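PDB 6FPC: PRO-PRO endopeptidase from Paenibacillus alvei, which cleaves peptide bonds between two proline residues as a secreted zinc-dependent endopeptidase, and may thereby regulate bacterial adhesion by cutting a cell-surface protein. Local coordinates for residues A24-R29 and G95-G100; V67-R70 and G76-W79; N123-T128 and E155-A160; A161-Y166 and S172-S177. One frame throughout, in Å; residues are numbered along the deposited sequence.

Contact 1: A24-R29 and G95-G100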
loop_
_atom_site.group_PDB
_atom_site.type_symbol
_atom_site.label_atom_id
_atom_site.label_comp_id
_atom_site.label_asym_id
_atom_site.label_seq_id
_atom_site.Cartn_x
_atom_site.Cartn_y
_atom_site.Cartn_z
ATOM N N ALA A 24 12.768 -5.777 -9.972
ATOM C CA ALA A 24 12.855 -7.156 -9.471
ATOM C C ALA A 24 12.777 -7.189 -7.936
ATOM O O ALA A 24 12.054 -8.017 -7.388
ATOM C CB ALA A 24 14.142 -7.819 -9.947
ATOM N N ALA A 25 13.461 -6.250 -7.250
ATOM C CA ALA A 25 13.457 -6.152 -5.786
ATOM C C ALA A 25 12.038 -5.849 -5.253
ATOM O O ALA A 25 11.613 -6.446 -4.261
ATOM C CB ALA A 25 14.434 -5.072 -5.331
ATOM N N MET A 26 11.302 -4.971 -5.945
ATOM C CA MET A 26 9.921 -4.622 -5.573
ATOM C C MET A 26 9.027 -5.839 -5.770
ATOM O O MET A 26 8.197 -6.144 -4.903
ATOM C CB MET A 26 9.390 -3.447 -6.420
ATOM C CG MET A 26 10.158 -2.157 -6.221
ATOM S SD MET A 26 9.697 -0.916 -7.446
ATOM C CE MET A 26 8.202 -0.297 -6.683
ATOM N N LYS A 27 9.195 -6.538 -6.921
ATOM C CA LYS A 27 8.410 -7.724 -7.275
ATOM C C LYS A 27 8.618 -8.802 -6.206
ATOM O O LYS A 27 7.647 -9.409 -5.754
ATOM C CB LYS A 27 8.791 -8.232 -8.687
ATOM C CG LYS A 27 7.698 -9.030 -9.367
ATOM C CD LYS A 27 8.192 -9.681 -10.660
ATOM C CE LYS A 27 7.345 -10.870 -11.069
ATOM N NZ LYS A 27 7.728 -11.407 -12.414
ATOM N N GLN A 28 9.875 -8.968 -5.750
ATOM C CA GLN A 28 10.250 -9.910 -4.695
ATOM C C GLN A 28 9.578 -9.561 -3.360
ATOM O O GLN A 28 9.107 -10.469 -2.680
ATOM C CB GLN A 28 11.777 -9.989 -4.536
ATOM C CG GLN A 28 12.230 -11.227 -3.782
ATOM N N ARG A 29 9.492 -8.255 -3.005
ATOM C CA ARG A 29 8.840 -7.834 -1.756
ATOM C C ARG A 29 7.328 -8.068 -1.801
ATOM O O ARG A 29 6.729 -8.364 -0.763
ATOM C CB ARG A 29 9.186 -6.388 -1.390
ATOM C CG ARG A 29 10.678 -6.244 -0.998
ATOM C CD ARG A 29 10.996 -4.874 -0.429
ATOM N NE ARG A 29 10.908 -3.843 -1.461
ATOM C CZ ARG A 29 11.941 -3.400 -2.165
ATOM N NH1 ARG A 29 13.160 -3.889 -1.955
ATOM N NH2 ARG A 29 11.770 -2.461 -3.077
ATOM N N GLY A 95 11.832 2.522 -7.463
ATOM C CA GLY A 95 12.862 3.220 -6.683
ATOM C C GLY A 95 12.336 4.012 -5.502
ATOM O O GLY A 95 13.119 4.556 -4.707
ATOM N N TYR A 96 11.010 4.071 -5.358
ATOM C CA TYR A 96 10.371 4.877 -4.308
ATOM C C TYR A 96 9.772 4.065 -3.167
ATOM O O TYR A 96 8.942 4.594 -2.423
ATOM C CB TYR A 96 9.318 5.797 -4.944
ATOM C CG TYR A 96 9.891 6.914 -5.787
ATOM C CD1 TYR A 96 10.614 6.641 -6.948
ATOM C CD2 TYR A 96 9.666 8.241 -5.459
ATOM C CE1 TYR A 96 11.169 7.664 -7.712
ATOM C CE2 TYR A 96 10.185 9.274 -6.236
ATOM C CZ TYR A 96 10.924 8.982 -7.370
ATOM O OH TYR A 96 11.421 10.002 -8.150
ATOM N N SER A 97 10.186 2.790 -3.024
ATOM C CA SER A 97 9.635 1.888 -1.998
ATOM C C SER A 97 9.840 2.360 -0.555
ATOM O O SER A 97 8.910 2.275 0.245
ATOM C CB SER A 97 10.223 0.485 -2.138
ATOM O OG SER A 97 9.924 -0.065 -3.407
ATOM N N GLU A 98 11.074 2.804 -0.211
ATOM C CA GLU A 98 11.436 3.175 1.157
ATOM C C GLU A 98 10.802 4.440 1.677
ATOM O O GLU A 98 10.588 5.400 0.929
ATOM C CB GLU A 98 12.970 3.271 1.336
ATOM C CG GLU A 98 13.706 1.941 1.215
ATOM C CD GLU A 98 13.545 0.919 2.331
ATOM O OE1 GLU A 98 13.334 -0.273 2.009
ATOM O OE2 GLU A 98 13.644 1.300 3.521
ATOM N N LYS A 99 10.563 4.451 3.009
ATOM C CA LYS A 99 10.054 5.583 3.772
ATOM C C LYS A 99 10.934 6.802 3.464
ATOM O O LYS A 99 12.173 6.685 3.436
ATOM C CB LYS A 99 10.140 5.256 5.274
ATOM C CG LYS A 99 9.520 6.321 6.184
ATOM C CD LYS A 99 9.757 6.052 7.670
ATOM C CE LYS A 99 8.987 4.871 8.223
ATOM N N GLY A 100 10.282 7.924 3.193
ATOM C CA GLY A 100 10.946 9.171 2.856
ATOM C C GLY A 100 11.033 9.441 1.366
ATOM O O GLY A 100 11.464 10.523 0.980
#
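Within 24-29, M26 is the first residue to reach 95-100, and it does so with a thioether that curls around a single hydroxyl. The bend at its third torsion (chi3 82°) brings the terminal methyl back toward S97, leaving OG of S97 3.5 Å from M26 CG and 3.7 Å from M26 CE. The sulfur looks further along the loop, with M26 SD 4.0 Å from the amide N of G95. One turn later R29 reaches the same hydroxyl with its guanidinium. Its chain also bends at chi3 (-69°), which lays one face of the guanidinium over its own helix: A25 O sits 3.6 Å above the centre of the R29 guanidinium plane. The edge is thereby turned to the loop, and R29 NH2 donates to S97 OG over 3.0 Å, a weak bond because the N-H points well off the line (137°). Stronger polar partners come from E109, whose carboxylate takes a salt bridge from R29 NE through one oxygen and a hydrogen bond with S97 OG through the other. The three groups form a small polar network in which E109 probably holds both the arginine and the hydroxyl in place, while M26 packs its CG and CE against the same hydroxyl. S97 is further tied by backbone hydrogen bonding to L108. Helix 20-30 is thus joined, through the loop that leaves strand 89-93, to the start of helix 108-121, the helix that carries zinc ligand H111, while Y166 of helix 153-166 also packs against R29.

Contact 2: V67-R70 and G76-W79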
loop_
_atom_site.group_PDB
_atom_site.type_symbol
_atom_site.label_atom_id
_atom_site.label_comp_id
_atom_site.label_asym_id
_atom_site.label_seq_id
_atom_site.Cartn_x
_atom_site.Cartn_y
_atom_site.Cartn_z
ATOM N N VAL A 67 -3.560 18.016 -10.790
ATOM C CA VAL A 67 -4.668 18.061 -9.853
ATOM C C VAL A 67 -4.107 17.938 -8.430
ATOM O O VAL A 67 -3.224 17.104 -8.185
ATOM C CB VAL A 67 -5.707 16.962 -10.180
ATOM C CG1 VAL A 67 -6.815 16.904 -9.117
ATOM C CG2 VAL A 67 -6.305 17.196 -11.572
ATOM N N VAL A 68 -4.632 18.753 -7.503
ATOM C CA VAL A 68 -4.195 18.755 -6.100
ATOM C C VAL A 68 -4.825 17.607 -5.296
ATOM O O VAL A 68 -6.043 17.570 -5.147
ATOM C CB VAL A 68 -4.414 20.129 -5.424
ATOM C CG1 VAL A 68 -3.941 20.112 -3.972
ATOM C CG2 VAL A 68 -3.721 21.249 -6.204
ATOM N N PRO A 69 -4.015 16.714 -4.690
ATOM C CA PRO A 69 -4.586 15.667 -3.835
ATOM C C PRO A 69 -5.360 16.299 -2.669
ATOM O O PRO A 69 -5.020 17.391 -2.204
ATOM C CB PRO A 69 -3.351 14.877 -3.379
ATOM C CG PRO A 69 -2.310 15.169 -4.394
ATOM C CD PRO A 69 -2.546 16.609 -4.748
ATOM N N ARG A 70 -6.465 15.669 -2.253
ATOM C CA ARG A 70 -7.285 16.236 -1.176
ATOM C C ARG A 70 -6.497 16.474 0.103
ATOM O O ARG A 70 -5.767 15.583 0.553
ATOM C CB ARG A 70 -8.477 15.340 -0.862
ATOM C CG ARG A 70 -9.533 16.147 -0.153
ATOM C CD ARG A 70 -10.792 15.351 -0.096
ATOM N NE ARG A 70 -11.904 16.173 0.385
ATOM C CZ ARG A 70 -13.153 15.747 0.378
ATOM N NH1 ARG A 70 -13.441 14.535 -0.076
ATOM N NH2 ARG A 70 -14.128 16.529 0.828
ATOM N N GLY A 76 1.629 23.450 -3.297
ATOM C CA GLY A 76 2.274 23.237 -4.586
ATOM C C GLY A 76 2.311 21.781 -5.000
ATOM O O GLY A 76 2.826 21.453 -6.066
ATOM N N LEU A 77 1.714 20.901 -4.201
ATOM C CA LEU A 77 1.695 19.488 -4.538
ATOM C C LEU A 77 0.572 19.151 -5.524
ATOM O O LEU A 77 -0.545 19.651 -5.391
ATOM C CB LEU A 77 1.503 18.653 -3.261
ATOM C CG LEU A 77 1.814 17.159 -3.399
ATOM C CD1 LEU A 77 3.282 16.878 -3.025
ATOM C CD2 LEU A 77 0.878 16.337 -2.514
ATOM N N THR A 78 0.869 18.274 -6.487
ATOM C CA THR A 78 -0.141 17.722 -7.414
ATOM C C THR A 78 0.052 16.209 -7.390
ATOM O O THR A 78 1.086 15.751 -6.908
ATOM C CB THR A 78 -0.053 18.308 -8.834
ATOM O OG1 THR A 78 1.239 18.027 -9.367
ATOM C CG2 THR A 78 -0.357 19.820 -8.891
ATOM N N TRP A 79 -0.878 15.440 -7.990
ATOM C CA TRP A 79 -0.781 13.978 -8.103
ATOM C C TRP A 79 0.515 13.513 -8.831
ATOM O O TRP A 79 1.004 12.407 -8.610
ATOM C CB TRP A 79 -2.022 13.420 -8.783
ATOM C CG TRP A 79 -3.202 13.289 -7.867
ATOM C CD1 TRP A 79 -4.270 14.127 -7.785
ATOM C CD2 TRP A 79 -3.402 12.286 -6.853
ATOM N NE1 TRP A 79 -5.138 13.702 -6.805
ATOM C CE2 TRP A 79 -4.613 12.594 -6.191
ATOM C CE3 TRP A 79 -2.626 11.210 -6.383
ATOM C CZ2 TRP A 79 -5.114 11.815 -5.131
ATOM C CZ3 TRP A 79 -3.135 10.411 -5.363
ATOM C CH2 TRP A 79 -4.329 10.765 -4.692
#
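The carbonyl oxygen of V67 and the indole of W79 organise the meeting of two loop segments, a worked case of a loop held with little regular secondary structure. Conventional hydrogen bonding amounts to one backbone link: W79 N donates to V67 O over 2.9 Å with an angle of 150° at the hydrogen. The same oxygen receives a softer CA-H...O contact from T78, with T78 CA 3.2 Å from V67 O, so two neighbouring residues converge on one acceptor. The aromatic interaction is a CH-pi contact. P69 CG stands 3.8 Å above the centroid of the five-membered ring of W79, only 4° off the normal, and P69 CB extends the cover toward the six-membered ring, 3.8 Å from W79 CE2. V67 meets that indole differently, placing its CB in the ring plane at the edge, 4.0 Å from W79 CD1. The aliphatic pair is L77 with P69: L77 holds CG anti to its backbone N (chi1 -165°), which swings the end of the side chain across the proline at about a right angle, L77 CD2 lying 3.9 Å from P69 CG. A separate methyl-to-carbonyl contact comes from V68, which rests both methyls near the carbonyl of L77, with V68 CG2 3.6 Å from L77 O. The hydroxyl of T78 is engaged by D80. This loop belongs to the long connection between strands 47-51 and 84-86, at the surface; V82, on the way into strand 84-86, touches P69, and the W79 side chain comes within about 8 Å of that of E112 on helix 108-121.

Contact 3: N123-T128 and E155-A160. With CD (cadmium ion), chain F.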
loop_
_atom_site.group_PDB
_atom_site.type_symbol
_atom_site.label_atom_id
_atom_site.label_comp_id
_atom_site.label_asym_id
_atom_site.label_seq_id
_atom_site.Cartn_x
_atom_site.Cartn_y
_atom_site.Cartn_z
ATOM N N ASN A 123 -13.906 -7.033 1.359
ATOM C CA ASN A 123 -15.175 -6.310 1.612
ATOM C C ASN A 123 -15.005 -5.160 2.593
ATOM O O ASN A 123 -15.837 -4.991 3.492
ATOM C CB ASN A 123 -16.264 -7.265 2.148
ATOM C CG ASN A 123 -16.450 -8.532 1.362
ATOM O OD1 ASN A 123 -15.942 -9.613 1.719
ATOM N ND2 ASN A 123 -17.204 -8.424 0.290
ATOM N N GLU A 124 -13.899 -4.407 2.463
ATOM C CA GLU A 124 -13.590 -3.294 3.382
ATOM C C GLU A 124 -13.538 -3.748 4.843
ATOM O O GLU A 124 -14.193 -3.175 5.711
ATOM C CB GLU A 124 -14.548 -2.110 3.194
ATOM C CG GLU A 124 -14.438 -1.493 1.811
ATOM C CD GLU A 124 -15.254 -0.236 1.594
ATOM O OE1 GLU A 124 -15.510 0.084 0.414
ATOM O OE2 GLU A 124 -15.622 0.441 2.583
ATOM N N VAL A 125 -12.765 -4.810 5.106
ATOM C CA VAL A 125 -12.553 -5.309 6.467
ATOM C C VAL A 125 -12.040 -4.196 7.421
ATOM O O VAL A 125 -12.359 -4.243 8.609
ATOM C CB VAL A 125 -11.644 -6.565 6.490
ATOM C CG1 VAL A 125 -10.180 -6.215 6.197
ATOM C CG2 VAL A 125 -11.791 -7.320 7.810
ATOM N N SER A 126 -11.312 -3.172 6.895
ATOM C CA SER A 126 -10.857 -2.074 7.758
ATOM C C SER A 126 -12.014 -1.269 8.384
ATOM O O SER A 126 -11.803 -0.603 9.397
ATOM C CB SER A 126 -9.934 -1.125 7.006
ATOM O OG SER A 126 -10.669 -0.397 6.038
ATOM N N GLY A 127 -13.195 -1.319 7.759
ATOM C CA GLY A 127 -14.389 -0.613 8.219
ATOM C C GLY A 127 -15.302 -1.392 9.138
ATOM O O GLY A 127 -16.327 -0.859 9.596
ATOM N N THR A 128 -14.951 -2.658 9.437
ATOM C CA THR A 128 -15.778 -3.479 10.339
ATOM C C THR A 128 -15.651 -2.985 11.762
ATOM O O THR A 128 -14.581 -2.480 12.136
ATOM C CB THR A 128 -15.421 -4.965 10.253
ATOM O OG1 THR A 128 -14.079 -5.177 10.709
ATOM C CG2 THR A 128 -15.647 -5.544 8.853
ATOM N N GLU A 155 -6.052 3.503 6.379
ATOM C CA GLU A 155 -4.618 3.759 6.413
ATOM C C GLU A 155 -3.941 2.891 7.487
ATOM O O GLU A 155 -2.888 2.271 7.228
ATOM C CB GLU A 155 -4.368 5.282 6.545
ATOM C CG GLU A 155 -4.924 6.039 5.326
ATOM C CD GLU A 155 -4.201 5.728 4.015
ATOM O OE1 GLU A 155 -4.661 6.207 2.955
ATOM O OE2 GLU A 155 -3.140 5.064 4.053
ATOM N N TYR A 156 -4.586 2.772 8.658
ATOM C CA TYR A 156 -4.060 1.922 9.729
ATOM C C TYR A 156 -4.037 0.466 9.257
ATOM O O TYR A 156 -3.030 -0.221 9.456
ATOM C CB TYR A 156 -4.884 2.073 11.014
ATOM C CG TYR A 156 -4.268 1.337 12.185
ATOM C CD1 TYR A 156 -2.949 1.578 12.572
ATOM C CD2 TYR A 156 -4.972 0.336 12.855
ATOM C CE1 TYR A 156 -2.355 0.867 13.607
ATOM C CE2 TYR A 156 -4.385 -0.382 13.900
ATOM C CZ TYR A 156 -3.084 -0.098 14.283
ATOM O OH TYR A 156 -2.501 -0.772 15.323
ATOM N N PHE A 157 -5.090 0.041 8.528
ATOM C CA PHE A 157 -5.139 -1.307 7.968
ATOM C C PHE A 157 -3.938 -1.534 7.052
ATOM O O PHE A 157 -3.160 -2.449 7.277
ATOM C CB PHE A 157 -6.461 -1.593 7.210
ATOM C CG PHE A 157 -6.429 -2.980 6.606
ATOM C CD1 PHE A 157 -6.717 -4.100 7.383
ATOM C CD2 PHE A 157 -6.004 -3.177 5.288
ATOM C CE1 PHE A 157 -6.641 -5.387 6.845
ATOM C CE2 PHE A 157 -5.901 -4.475 4.758
ATOM C CZ PHE A 157 -6.225 -5.567 5.542
ATOM N N ALA A 158 -3.761 -0.678 6.043
ATOM C CA ALA A 158 -2.674 -0.829 5.072
ATOM C C ALA A 158 -1.265 -0.780 5.717
ATOM O O ALA A 158 -0.389 -1.574 5.364
ATOM C CB ALA A 158 -2.801 0.224 3.987
ATOM N N GLU A 159 -1.051 0.146 6.654
ATOM C CA GLU A 159 0.261 0.283 7.265
ATOM C C GLU A 159 0.564 -0.842 8.287
ATOM O O GLU A 159 1.671 -1.398 8.275
ATOM C CB GLU A 159 0.413 1.674 7.882
ATOM C CG GLU A 159 1.870 2.081 8.121
ATOM C CD GLU A 159 2.850 1.932 6.962
ATOM O OE1 GLU A 159 2.439 2.041 5.786
ATOM O OE2 GLU A 159 4.046 1.704 7.236
ATOM N N ALA A 160 -0.411 -1.167 9.161
ATOM C CA ALA A 160 -0.270 -2.257 10.150
ATOM C C ALA A 160 -0.128 -3.628 9.437
ATOM O O ALA A 160 0.667 -4.448 9.901
ATOM C CB ALA A 160 -1.445 -2.282 11.105
HETATM CD CD CD F . -2.484 4.770 2.184
HETATM O O HOH W 1 -2.378 5.879 0.462
#
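S126 meets F157 through carbon, while its hydroxyl is bonded to D118 of helix 108-121. CB of S126 lies 3.5 Å from CB of F157, close enough to bring the 3-10 turn 125-127 tightly against helix 153-166. OG of S126 sits between the backbone N and the carbonyl carbon (chi1 70°), and the buried hydroxyl has its partner in D118. F157 extends its ring with CG anti to the backbone N (chi1 178°), and V125 crosses it at about a right angle, V125 CG1 reaching F157 CE1 at 3.7 Å. M185 and L188 also pack on this phenylalanine. The turn is stiffened from within: V125 O accepts both the amide of T128 and its hydroxyl, T128 OG1 coming to 2.9 Å in the carbonyl plane, while T128 serves as N-cap of helix 129-138. Across the helix from F157, E155 binds the cadmium ion unevenly, OE2 at 2.0 Å and OE1 at 2.7 Å, beside a water ligand. The same site holds zinc, the catalytic metal, with OE2 of E155 again a ligand. One turn on, E159 hydrogen-bonds ND1 of H111, a second-shell link that probably orients this metal ligand. Y148 adds a further ligand to H111 and H115 of the HExxH helix and E155 of a later one, and those last three form the gluzincin arrangement of the M34 peptidases.

Contact 4: A161-Y166 and S172-S177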
loop_
_atom_site.group_PDB
_atom_site.type_symbol
_atom_site.label_atom_id
_atom_site.label_comp_id
_atom_site.label_asym_id
_atom_site.label_seq_id
_atom_site.Cartn_x
_atom_site.Cartn_y
_atom_site.Cartn_z
ATOM N N ALA A 161 -0.833 -3.845 8.278
ATOM C CA ALA A 161 -0.671 -5.087 7.494
ATOM C C ALA A 161 0.752 -5.112 6.876
ATOM O O ALA A 161 1.380 -6.180 6.811
ATOM C CB ALA A 161 -1.725 -5.194 6.405
ATOM N N SER A 162 1.266 -3.936 6.475
ATOM C CA SER A 162 2.637 -3.801 5.955
ATOM C C SER A 162 3.634 -4.220 7.054
ATOM O O SER A 162 4.505 -5.048 6.762
ATOM C CB SER A 162 2.935 -2.378 5.496
ATOM O OG SER A 162 2.158 -2.069 4.351
ATOM N N LEU A 163 3.478 -3.704 8.316
ATOM C CA LEU A 163 4.364 -4.118 9.432
ATOM C C LEU A 163 4.334 -5.654 9.609
ATOM O O LEU A 163 5.375 -6.285 9.784
ATOM C CB LEU A 163 3.985 -3.441 10.760
ATOM C CG LEU A 163 4.254 -1.927 10.899
ATOM C CD1 LEU A 163 3.593 -1.373 12.158
ATOM C CD2 LEU A 163 5.740 -1.631 10.991
ATOM N N TYR A 164 3.131 -6.248 9.516
ATOM C CA TYR A 164 2.927 -7.686 9.672
ATOM C C TYR A 164 3.616 -8.527 8.600
ATOM O O TYR A 164 4.177 -9.583 8.909
ATOM C CB TYR A 164 1.419 -8.028 9.731
ATOM C CG TYR A 164 1.188 -9.485 10.060
ATOM C CD1 TYR A 164 1.042 -10.438 9.048
ATOM C CD2 TYR A 164 1.211 -9.932 11.374
ATOM C CE1 TYR A 164 0.950 -11.799 9.344
ATOM C CE2 TYR A 164 1.111 -11.291 11.682
ATOM C CZ TYR A 164 0.957 -12.217 10.665
ATOM O OH TYR A 164 0.871 -13.551 10.970
ATOM N N LEU A 165 3.527 -8.088 7.340
ATOM C CA LEU A 165 4.015 -8.842 6.190
ATOM C C LEU A 165 5.470 -8.593 5.763
ATOM O O LEU A 165 6.091 -9.526 5.255
ATOM C CB LEU A 165 3.066 -8.590 4.997
ATOM C CG LEU A 165 1.607 -9.112 5.148
ATOM C CD1 LEU A 165 0.689 -8.518 4.107
ATOM C CD2 LEU A 165 1.531 -10.632 5.098
ATOM N N TYR A 166 6.009 -7.369 5.948
ATOM C CA TYR A 166 7.339 -6.955 5.462
ATOM C C TYR A 166 8.513 -7.833 5.943
ATOM O O TYR A 166 9.284 -8.328 5.105
ATOM C CB TYR A 166 7.601 -5.463 5.783
ATOM C CG TYR A 166 8.885 -4.901 5.205
ATOM C CD1 TYR A 166 8.971 -4.542 3.862
ATOM C CD2 TYR A 166 10.006 -4.702 6.008
ATOM C CE1 TYR A 166 10.143 -4.004 3.331
ATOM C CE2 TYR A 166 11.181 -4.149 5.490
ATOM C CZ TYR A 166 11.239 -3.790 4.153
ATOM O OH TYR A 166 12.394 -3.260 3.631
ATOM N N SER A 172 7.420 -8.624 14.810
ATOM C CA SER A 172 7.694 -8.766 16.242
ATOM C C SER A 172 7.415 -7.427 16.938
ATOM O O SER A 172 6.840 -7.384 18.033
ATOM C CB SER A 172 9.149 -9.172 16.455
ATOM O OG SER A 172 9.342 -10.520 16.058
ATOM N N ASP A 173 7.827 -6.338 16.279
ATOM C CA ASP A 173 7.621 -4.969 16.734
ATOM C C ASP A 173 6.095 -4.699 16.870
ATOM O O ASP A 173 5.646 -4.251 17.925
ATOM C CB ASP A 173 8.280 -4.018 15.740
ATOM C CG ASP A 173 7.854 -2.566 15.852
ATOM O OD1 ASP A 173 7.612 -1.943 14.799
ATOM O OD2 ASP A 173 7.777 -2.056 16.994
ATOM N N LEU A 174 5.312 -5.045 15.828
ATOM C CA LEU A 174 3.848 -4.945 15.813
ATOM C C LEU A 174 3.225 -5.750 16.996
ATOM O O LEU A 174 2.396 -5.212 17.745
ATOM C CB LEU A 174 3.322 -5.478 14.464
ATOM C CG LEU A 174 1.788 -5.450 14.261
ATOM C CD1 LEU A 174 1.250 -4.036 14.117
ATOM C CD2 LEU A 174 1.391 -6.269 13.090
ATOM N N LYS A 175 3.646 -7.031 17.165
ATOM C CA LYS A 175 3.171 -7.939 18.223
ATOM C C LYS A 175 3.313 -7.312 19.612
ATOM O O LYS A 175 2.418 -7.438 20.447
ATOM C CB LYS A 175 3.946 -9.275 18.149
ATOM C CG LYS A 175 3.444 -10.374 19.066
ATOM C CD LYS A 175 4.363 -11.598 19.023
ATOM C CE LYS A 175 3.724 -12.802 19.674
ATOM N N ASP A 176 4.445 -6.638 19.844
ATOM C CA ASP A 176 4.761 -6.002 21.107
ATOM C C ASP A 176 4.031 -4.682 21.342
ATOM O O ASP A 176 3.603 -4.430 22.468
ATOM C CB ASP A 176 6.286 -5.778 21.208
ATOM C CG ASP A 176 6.758 -5.493 22.618
ATOM O OD1 ASP A 176 7.151 -4.334 22.889
ATOM O OD2 ASP A 176 6.713 -6.425 23.461
ATOM N N SER A 177 3.963 -3.820 20.301
ATOM C CA SER A 177 3.408 -2.467 20.339
ATOM C C SER A 177 1.898 -2.371 20.129
ATOM O O SER A 177 1.272 -1.499 20.709
ATOM C CB SER A 177 4.082 -1.589 19.291
ATOM O OG SER A 177 5.487 -1.576 19.432
#
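L163 and L174 mark the closest backbone approach, 6.5 Å between their CA atoms, where helix segments 161-166 and 172-177 pass with axes 8.9 Å apart. Their N-to-C directions differ by 133°, so the chain reverses with the two segments inclined well away from antiparallel. L174 reaches across from its helix. With CG anti to the backbone N (chi1 -180°) it pushes both methyls to the other helix, each to a different neighbour. L174 CD1 meets L163 CD1 at 4.1 Å, two branch ends touching as the leucines lie obliquely to each other. L174 CD2 lies 3.8 Å from Y164 CB and also reaches the edge of the phenol ring, near its plane, 4.0 Å from Y164 CD2. This is a short-turn helical hairpin made by helices 153-166 and 168-177, in the helical C-terminal part of the catalytic domain. The first part of helix 168-177 adds polar ties, since T170 bonds through its hydroxyl to L163 O, and R171 both binds Y164 O through NE and makes a cation-pi contact with the Y164 ring. At the margin of the leucine pair stands D173, its OD1 4.3 Å from L163 CD2; the carboxylate finds its strong partner in K142, which forms a salt bridge with OD2. M185 and A186 of helix 179-188 pack on Y164.

From the N terminus, helix 20-30 opens contact 1, which closes after strand 89-93 and so encloses most of the small sheet. Contact 2, a closed loop within the connection between strands 47-51 and 84-86, is nested inside it. After helix 108-121 contact 3 opens, bridging helices 129-138 and 140-143 to reach helix 153-166, and contact 4 follows in series, folding the end of that helix on helix 168-177. No loops cross. Contacts 3 and 4 share helix 153-166 and touch, with A160 O 3.7 Å from L174 CD2. Contact 4 also meets contact 1, where Y166 packs on E98, joining the loop after strand 89-93 to helix 153-166.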